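PDB 3HRV: toxin coregulated pilin from Vibrio cholerae, which forms the major subunit of the toxin-coregulated pilus, a type IV pilus essential for bacterial aggregation and colonization of the host small intestine. Local coordinates for residues A30-N34 and V120-F124; K78-T82 and V105-T109; F143-D149 and S159-A165. All coordinates share one frame; numbering follows the deposited sequence.

Interaction 1: A30-N34 and V120-F124; sequences AQNLN and VGDMF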
loop_
_atom_site.group_PDB
_atom_site.type_symbol
_atom_site.label_atom_id
_atom_site.label_comp_id
_atom_site.label_asym_id
_atom_site.label_seq_id
_atom_site.Cartn_x
_atom_site.Cartn_y
_atom_site.Cartn_z
ATOM N N ALA A 30 -10.552 -0.706 4.204
ATOM C CA ALA A 30 -10.876 0.112 3.041
ATOM C C ALA A 30 -11.114 1.566 3.438
ATOM O O ALA A 30 -10.632 2.488 2.778
ATOM C CB ALA A 30 -12.104 -0.450 2.334
ATOM N N GLN A 31 -11.853 1.770 4.523
ATOM C CA GLN A 31 -12.143 3.117 4.994
ATOM C C GLN A 31 -10.867 3.803 5.467
ATOM O O GLN A 31 -10.626 4.971 5.161
ATOM C CB GLN A 31 -13.151 3.071 6.143
ATOM C CG GLN A 31 -14.505 2.506 5.764
ATOM C CD GLN A 31 -15.392 2.287 6.973
ATOM O OE1 GLN A 31 -15.005 2.588 8.102
ATOM N NE2 GLN A 31 -16.588 1.758 6.743
ATOM N N ASN A 32 -10.047 3.072 6.215
ATOM C CA ASN A 32 -8.805 3.624 6.733
ATOM C C ASN A 32 -7.824 3.988 5.627
ATOM O O ASN A 32 -7.240 5.069 5.646
ATOM C CB ASN A 32 -8.149 2.639 7.701
ATOM C CG ASN A 32 -8.923 2.494 8.996
ATOM O OD1 ASN A 32 -9.972 3.112 9.181
ATOM N ND2 ASN A 32 -8.406 1.675 9.901
ATOM N N LEU A 33 -7.642 3.086 4.668
ATOM C CA LEU A 33 -6.731 3.348 3.562
ATOM C C LEU A 33 -7.170 4.589 2.800
ATOM O O LEU A 33 -6.340 5.396 2.386
ATOM C CB LEU A 33 -6.670 2.144 2.621
ATOM C CG LEU A 33 -5.818 0.981 3.134
ATOM C CD1 LEU A 33 -6.120 -0.277 2.336
ATOM C CD2 LEU A 33 -4.340 1.347 3.026
ATOM N N ASN A 34 -8.476 4.750 2.625
ATOM C CA ASN A 34 -8.993 5.913 1.912
ATOM C C ASN A 34 -8.698 7.193 2.686
ATOM O O ASN A 34 -8.179 8.162 2.131
ATOM C CB ASN A 34 -10.502 5.783 1.698
ATOM C CG ASN A 34 -10.969 6.482 0.439
ATOM O OD1 ASN A 34 -10.158 6.864 -0.406
ATOM N ND2 ASN A 34 -12.279 6.659 0.308
ATOM N N VAL A 120 -9.723 -2.908 -2.412
ATOM C CA VAL A 120 -9.312 -1.507 -2.348
ATOM C C VAL A 120 -8.322 -1.115 -3.442
ATOM O O VAL A 120 -7.979 0.058 -3.589
ATOM C CB VAL A 120 -8.674 -1.172 -0.976
ATOM C CG1 VAL A 120 -9.619 -1.568 0.147
ATOM C CG2 VAL A 120 -7.340 -1.881 -0.828
ATOM N N GLY A 121 -7.874 -2.100 -4.210
ATOM C CA GLY A 121 -6.915 -1.847 -5.274
ATOM C C GLY A 121 -7.243 -0.740 -6.261
ATOM O O GLY A 121 -6.345 -0.027 -6.704
ATOM N N ASP A 122 -8.516 -0.590 -6.617
ATOM C CA ASP A 122 -8.916 0.438 -7.575
ATOM C C ASP A 122 -8.665 1.862 -7.093
ATOM O O ASP A 122 -8.642 2.801 -7.889
ATOM C CB ASP A 122 -10.395 0.279 -7.936
ATOM C CG ASP A 122 -11.316 0.635 -6.785
ATOM O OD1 ASP A 122 -12.130 1.571 -6.936
ATOM O OD2 ASP A 122 -11.219 -0.019 -5.725
ATOM N N MET A 123 -8.450 2.084 -5.577
ATOM C CA MET A 123 -8.186 3.413 -5.044
ATOM C C MET A 123 -6.712 3.799 -5.155
ATOM O O MET A 123 -6.353 4.956 -4.940
ATOM C CB MET A 123 -8.633 3.477 -3.580
ATOM C CG MET A 123 -10.126 3.319 -3.369
ATOM S SD MET A 123 -10.566 3.338 -1.621
ATOM C CE MET A 123 -9.007 2.986 -0.878
ATOM N N PHE A 124 -5.892 2.788 -5.640
ATOM C CA PHE A 124 -4.454 3.049 -5.714
ATOM C C PHE A 124 -3.814 2.723 -7.057
ATOM O O PHE A 124 -4.009 1.641 -7.602
ATOM C CB PHE A 124 -3.710 2.256 -4.634
ATOM C CG PHE A 124 -4.050 2.668 -3.235
ATOM C CD1 PHE A 124 -5.068 2.030 -2.534
ATOM C CD2 PHE A 124 -3.359 3.707 -2.619
ATOM C CE1 PHE A 124 -5.393 2.425 -1.241
ATOM C CE2 PHE A 124 -3.677 4.109 -1.327
ATOM C CZ PHE A 124 -4.696 3.466 -0.637
#

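Interaction 2: K78-T82 and V105-T109; sequences KNPFT and VGGLT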
loop_
_atom_site.group_PDB
_atom_site.type_symbol
_atom_site.label_atom_id
_atom_site.label_comp_id
_atom_site.label_asym_id
_atom_site.label_seq_id
_atom_site.Cartn_x
_atom_site.Cartn_y
_atom_site.Cartn_z
ATOM N N LYS A 78 -5.077 2.815 11.968
ATOM C CA LYS A 78 -4.838 1.434 12.353
ATOM C C LYS A 78 -4.996 0.379 11.271
ATOM O O LYS A 78 -5.827 0.491 10.366
ATOM C CB LYS A 78 -5.746 1.057 13.526
ATOM C CG LYS A 78 -5.446 1.803 14.810
ATOM C CD LYS A 78 -5.163 0.839 15.951
ATOM C CE LYS A 78 -5.329 1.517 17.299
ATOM N NZ LYS A 78 -6.688 1.300 17.864
ATOM N N ASN A 79 -4.160 -0.646 11.379
ATOM C CA ASN A 79 -4.201 -1.793 10.494
ATOM C C ASN A 79 -5.185 -2.683 11.252
ATOM O O ASN A 79 -4.868 -3.183 12.329
ATOM C CB ASN A 79 -2.826 -2.457 10.438
ATOM C CG ASN A 79 -2.830 -3.748 9.643
ATOM O OD1 ASN A 79 -3.841 -4.447 9.570
ATOM N ND2 ASN A 79 -1.686 -4.083 9.059
ATOM N N PRO A 80 -6.310 -3.112 10.585
ATOM C CA PRO A 80 -7.356 -3.701 11.426
ATOM C C PRO A 80 -7.117 -5.155 11.827
ATOM O O PRO A 80 -7.682 -5.629 12.813
ATOM C CB PRO A 80 -8.613 -3.550 10.571
ATOM C CG PRO A 80 -8.311 -2.359 9.715
ATOM C CD PRO A 80 -6.880 -2.615 9.323
ATOM N N PHE A 81 -5.989 -5.621 10.890
ATOM C CA PHE A 81 -5.532 -6.998 11.027
ATOM C C PHE A 81 -4.450 -7.223 12.142
ATOM O O PHE A 81 -4.158 -8.363 12.511
ATOM C CB PHE A 81 -5.086 -7.527 9.663
ATOM C CG PHE A 81 -6.070 -7.254 8.561
ATOM C CD1 PHE A 81 -5.918 -6.144 7.736
ATOM C CD2 PHE A 81 -7.170 -8.085 8.371
ATOM C CE1 PHE A 81 -6.847 -5.863 6.736
ATOM C CE2 PHE A 81 -8.106 -7.812 7.373
ATOM C CZ PHE A 81 -7.943 -6.697 6.553
ATOM N N THR A 82 -3.796 -6.138 12.509
ATOM C CA THR A 82 -2.723 -6.259 13.490
ATOM C C THR A 82 -3.011 -5.440 14.740
ATOM O O THR A 82 -2.468 -5.715 15.805
ATOM C CB THR A 82 -1.381 -5.777 12.925
ATOM O OG1 THR A 82 -1.458 -4.372 12.661
ATOM C CG2 THR A 82 -1.039 -6.520 11.639
ATOM N N VAL A 105 0.162 -2.335 4.688
ATOM C CA VAL A 105 -0.754 -3.128 5.493
ATOM C C VAL A 105 -0.140 -4.516 5.590
ATOM O O VAL A 105 -0.206 -5.301 4.638
ATOM C CB VAL A 105 -2.140 -3.230 4.819
ATOM C CG1 VAL A 105 -3.129 -3.917 5.752
ATOM C CG2 VAL A 105 -2.640 -1.835 4.447
ATOM N N GLY A 106 0.462 -4.804 6.741
ATOM C CA GLY A 106 1.106 -6.091 6.943
ATOM C C GLY A 106 0.350 -7.060 7.832
ATOM O O GLY A 106 -0.778 -6.793 8.248
ATOM N N GLY A 107 0.982 -8.195 8.115
ATOM C CA GLY A 107 0.374 -9.213 8.954
ATOM C C GLY A 107 -0.803 -9.907 8.294
ATOM O O GLY A 107 -1.645 -10.491 8.973
ATOM N N LEU A 108 -0.852 -9.859 6.967
ATOM C CA LEU A 108 -1.951 -10.457 6.217
ATOM C C LEU A 108 -1.768 -11.925 5.849
ATOM O O LEU A 108 -0.697 -12.338 5.404
ATOM C CB LEU A 108 -2.177 -9.675 4.921
ATOM C CG LEU A 108 -2.425 -8.173 5.040
ATOM C CD1 LEU A 108 -2.386 -7.544 3.659
ATOM C CD2 LEU A 108 -3.766 -7.923 5.703
ATOM N N THR A 109 -2.819 -12.713 6.038
ATOM C CA THR A 109 -2.769 -14.113 5.643
ATOM C C THR A 109 -2.941 -14.038 4.131
ATOM O O THR A 109 -3.261 -12.975 3.594
ATOM C CB THR A 109 -3.947 -14.919 6.215
ATOM O OG1 THR A 109 -5.179 -14.362 5.745
ATOM C CG2 THR A 109 -3.924 -14.898 7.732
HETATM O O HOH W 1 0.611 -2.428 8.460
#

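Interaction 3: F143-D149 and S159-A165; sequences FETSVAD and SIAPGSA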
loop_
_atom_site.group_PDB
_atom_site.type_symbol
_atom_site.label_atom_id
_atom_site.label_comp_id
_atom_site.label_asym_id
_atom_site.label_seq_id
_atom_site.Cartn_x
_atom_site.Cartn_y
_atom_site.Cartn_z
ATOM N N PHE A 143 7.582 4.356 -7.984
ATOM C CA PHE A 143 6.196 4.584 -8.369
ATOM C C PHE A 143 5.963 4.649 -9.874
ATOM O O PHE A 143 4.952 4.156 -10.372
ATOM C CB PHE A 143 5.693 5.883 -7.731
ATOM C CG PHE A 143 4.237 6.170 -7.984
ATOM C CD1 PHE A 143 3.250 5.591 -7.190
ATOM C CD2 PHE A 143 3.851 7.027 -9.011
ATOM C CE1 PHE A 143 1.899 5.864 -7.414
ATOM C CE2 PHE A 143 2.506 7.306 -9.244
ATOM C CZ PHE A 143 1.525 6.724 -8.444
ATOM N N GLU A 144 6.900 5.245 -10.605
ATOM C CA GLU A 144 6.722 5.389 -12.043
ATOM C C GLU A 144 7.548 4.474 -12.940
ATOM O O GLU A 144 7.143 4.200 -14.068
ATOM C CB GLU A 144 6.958 6.851 -12.443
ATOM C CG GLU A 144 6.661 7.158 -13.907
ATOM C CD GLU A 144 6.512 8.645 -14.174
ATOM O OE1 GLU A 144 6.252 9.019 -15.338
ATOM O OE2 GLU A 144 6.652 9.442 -13.221
ATOM N N THR A 145 8.688 3.991 -12.456
ATOM C CA THR A 145 9.520 3.134 -13.295
ATOM C C THR A 145 9.472 1.638 -12.988
ATOM O O THR A 145 10.007 0.832 -13.751
ATOM C CB THR A 145 10.993 3.607 -13.289
ATOM O OG1 THR A 145 11.526 3.527 -11.963
ATOM C CG2 THR A 145 11.086 5.042 -13.783
ATOM N N SER A 146 8.842 1.254 -11.882
ATOM C CA SER A 146 8.733 -0.167 -11.559
ATOM C C SER A 146 7.610 -0.754 -12.408
ATOM O O SER A 146 6.445 -0.391 -12.247
ATOM C CB SER A 146 8.421 -0.377 -10.071
ATOM O OG SER A 146 9.565 -0.142 -9.267
ATOM N N VAL A 147 7.967 -1.656 -13.318
ATOM C CA VAL A 147 6.988 -2.279 -14.201
ATOM C C VAL A 147 6.241 -3.412 -13.510
ATOM O O VAL A 147 6.846 -4.347 -12.986
ATOM C CB VAL A 147 7.665 -2.824 -15.474
ATOM C CG1 VAL A 147 6.635 -3.504 -16.364
ATOM C CG2 VAL A 147 8.338 -1.683 -16.222
ATOM N N ALA A 148 4.916 -3.320 -13.520
ATOM C CA ALA A 148 4.076 -4.325 -12.887
ATOM C C ALA A 148 3.944 -5.601 -13.709
ATOM O O ALA A 148 3.938 -5.566 -14.941
ATOM C CB ALA A 148 2.697 -3.747 -12.625
ATOM N N ASP A 149 3.846 -6.725 -13.006
ATOM C CA ASP A 149 3.669 -8.027 -13.636
ATOM C C ASP A 149 2.759 -8.832 -12.715
ATOM O O ASP A 149 3.214 -9.685 -11.953
ATOM C CB ASP A 149 5.004 -8.753 -13.803
ATOM C CG ASP A 149 4.897 -9.953 -14.729
ATOM O OD1 ASP A 149 3.760 -10.411 -14.975
ATOM O OD2 ASP A 149 5.943 -10.443 -15.205
ATOM N N SER A 159 1.069 -0.470 -11.462
ATOM C CA SER A 159 1.831 0.778 -11.470
ATOM C C SER A 159 1.515 1.530 -12.757
ATOM O O SER A 159 0.936 0.963 -13.686
ATOM C CB SER A 159 3.334 0.504 -11.397
ATOM O OG SER A 159 3.870 0.251 -12.685
ATOM N N ILE A 160 1.895 2.802 -12.815
ATOM C CA ILE A 160 1.633 3.609 -13.999
ATOM C C ILE A 160 2.687 3.421 -15.085
ATOM O O ILE A 160 2.581 4.013 -16.163
ATOM C CB ILE A 160 1.549 5.114 -13.657
ATOM C CG1 ILE A 160 2.888 5.611 -13.106
ATOM C CG2 ILE A 160 0.435 5.354 -12.644
ATOM C CD1 ILE A 160 2.973 7.118 -12.980
ATOM N N ALA A 161 3.722 2.712 -14.921
ATOM C CA ALA A 161 4.845 2.430 -15.811
ATOM C C ALA A 161 4.340 1.874 -17.144
ATOM O O ALA A 161 3.500 0.976 -17.175
ATOM C CB ALA A 161 5.796 1.443 -15.157
ATOM N N PRO A 162 4.543 2.778 -18.266
ATOM C CA PRO A 162 4.759 1.978 -19.476
ATOM C C PRO A 162 5.523 0.534 -19.194
ATOM O O PRO A 162 6.870 0.642 -18.993
ATOM C CB PRO A 162 6.045 2.565 -20.042
ATOM C CG PRO A 162 5.901 4.005 -19.707
ATOM C CD PRO A 162 5.411 3.969 -18.273
ATOM N N GLY A 163 4.669 -0.239 -20.039
ATOM C CA GLY A 163 4.745 -1.612 -20.182
ATOM C C GLY A 163 4.241 -2.435 -18.956
ATOM O O GLY A 163 4.623 -3.604 -18.963
ATOM N N SER A 164 3.646 -1.909 -18.036
ATOM C CA SER A 164 3.271 -2.738 -16.900
ATOM C C SER A 164 2.009 -3.555 -17.170
ATOM O O SER A 164 1.065 -3.079 -17.806
ATOM C CB SER A 164 3.015 -1.938 -15.625
ATOM O OG SER A 164 4.231 -1.468 -15.074
ATOM N N ALA A 165 2.014 -4.795 -16.692
ATOM C CA ALA A 165 0.874 -5.693 -16.834
ATOM C C ALA A 165 0.163 -5.641 -15.487
ATOM O O ALA A 165 0.452 -6.432 -14.590
ATOM C CB ALA A 165 1.351 -7.105 -17.136
HETATM O O HOH W 2 2.281 3.718 -10.035
#

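Interaction 1: A30-N34 and V120-F124
Ala-30, Leu-33 and Asn-34, on one side of helix 24-44, make an apolar contact with Val-120, at the C-terminal end of helix 110-120, and with Met-123 and Phe-124 in the turn that follows it. The small methyl of Ala-30 suits the closest approach: its CB lies 3.5 Å from Val-120 CG1, tighter than usual carbon contact. The other Val-120 branch, CG2, meets Leu-33 CD1 at 3.8 Å, the two side chains crossing at about a right angle. Met-123 supplies a flexible reach. A bend at its last torsion (chi3 -19°, nearly eclipsed) turns Met-123 CE onto the helix backbone, 4.0 Å from Ala-30 O and equally near Asn-34 N, the two ends of one helical hydrogen bond. Its SD passes the amide of Asn-34 at van der Waals range, while Asn-34 OD1 takes its hydrogen bond from Gln-37. Phe-124 presents a ring edge: CZ touches Leu-33 CB at 4.0 Å, and Leu-33 O lies near the ring plane. The turn thus packs beside the helix where Leu-33 reaches Ile-103 and Phe-124 meets Phe-189, both on sheet strands; a long N-terminal helix against an antiparallel sheet is the type IV pilin fold.

Interaction 2: K78-T82 and V105-T109
Asn-79 forms an Asx turn in the loop after helix 74-77 with its OD1, and with its ND2 links that loop to Gly-106, near the end of strand 100-108. Asn-79 OD1 accepts from Phe-81 N at 2.8 Å and so fastens the loop to itself. Asn-79 ND2 faces the strand, donating to Gly-106 O at 3.0 Å with an N-H...O angle of 150°; the oxygen sits somewhat outside the amide plane. The same ND2 also donates to a water, which accepts from Gly-106 N as well and thus relays the amide to a second backbone group. An asparagine suits this place because acceptor and donor sit on one flat group. Its CG stands anti to the backbone N (chi1 174°), which carries the amide across to the strand, and Asn-79 ND2 rests 3.6 Å from Val-105 CG1.

Beside this polar link, Phe-81 offers a ring face to Leu-108. Leu-108 CD2 stands 3.9 Å from the centroid of the Phe-81 ring, displaced toward the rim, a CH-pi contact. Thr-82 CG2 lies 3.4 Å from Gly-106 O and borders the CA of Gly-107, whose positive phi of 69° suits glycine. Around them, Phe-81 touches Met-26 and Ala-29 of helix 24-44, while Leu-108 packs on Leu-116 of helix 110-120. Gly-107 and Leu-108 together face Phe-185 on the next strand; the bond from Asn-79 thus reaches the strand one residue before its G1 beta bulge.

Interaction 3: F143-D149 and S159-A165
Ser-159 OG donates to Ser-146 O at 2.7 Å, approaching nearly along the C=O axis (163°), and Ala-165 N donates to Ala-148 O, also at 2.7 Å. This second bond is fairly straight at nitrogen (161°), although the donor stands well above the carbonyl plane. Ala-148 N in turn points to Ser-164 OG; the 2.5 Å separation is shorter than such a bond should be, so its exact length is doubtful. The Ser-159 hydroxyl, and probably that of Ser-164, stands in for a backbone partner where the two irregular chains do not pair as strands, apart from a single bridge between Asp-149 and Ala-165. A water takes the same role at the other end, donating to Phe-143 O and accepting from Ile-160 N, while it sits over the centre of the Phe-143 ring.

Ser-164 closes a type II turn, its N donating to Ala-161 O at 3.0 Å; Pro-162 and Gly-163 hold the two central positions that favour them. The small Ala-161 methyl fits close against Glu-144 O, at 3.3 Å. Farther out, Ile-160 places CG1 between its backbone N and carbonyl carbon (chi1 63°), which sends CD1 to Phe-143 CE2 at 3.8 Å and to Glu-144 CG at the same distance. The carboxylate of Glu-144 continues past this methyl to a salt bridge with Arg-93. Cohesion here thus comes largely from directional bonds to backbone groups, with apolar packing round Ile-160 and a smaller patch at Val-147 and Ala-161, consistent with holding both loops in a defined course without regular secondary structure.

How the interactions relate
Helix 24-44 brings in the first half of interaction 1, which is not completed until 120-124, so it encloses a long loop. Nested within that loop, interaction 2 joins 78-82 to 105-109 around strand 87-93 and most of strand 100-108. The two contacts touch: Asn-32 ND2 probably bonds to Lys-78 O, and Leu-33 packs on Val-105, uniting helix, loop and sheet. Interaction 3 follows in series, bringing together the loops on either side of edge strand 155-158, its centre about 25 Å from that of interaction 2. The disulfide Cys-113 to Cys-179, which bounds the D-region of type IV pilins, encloses interaction 3 and crosses interaction 1, since 120-124 lies inside it and 30-34 outside.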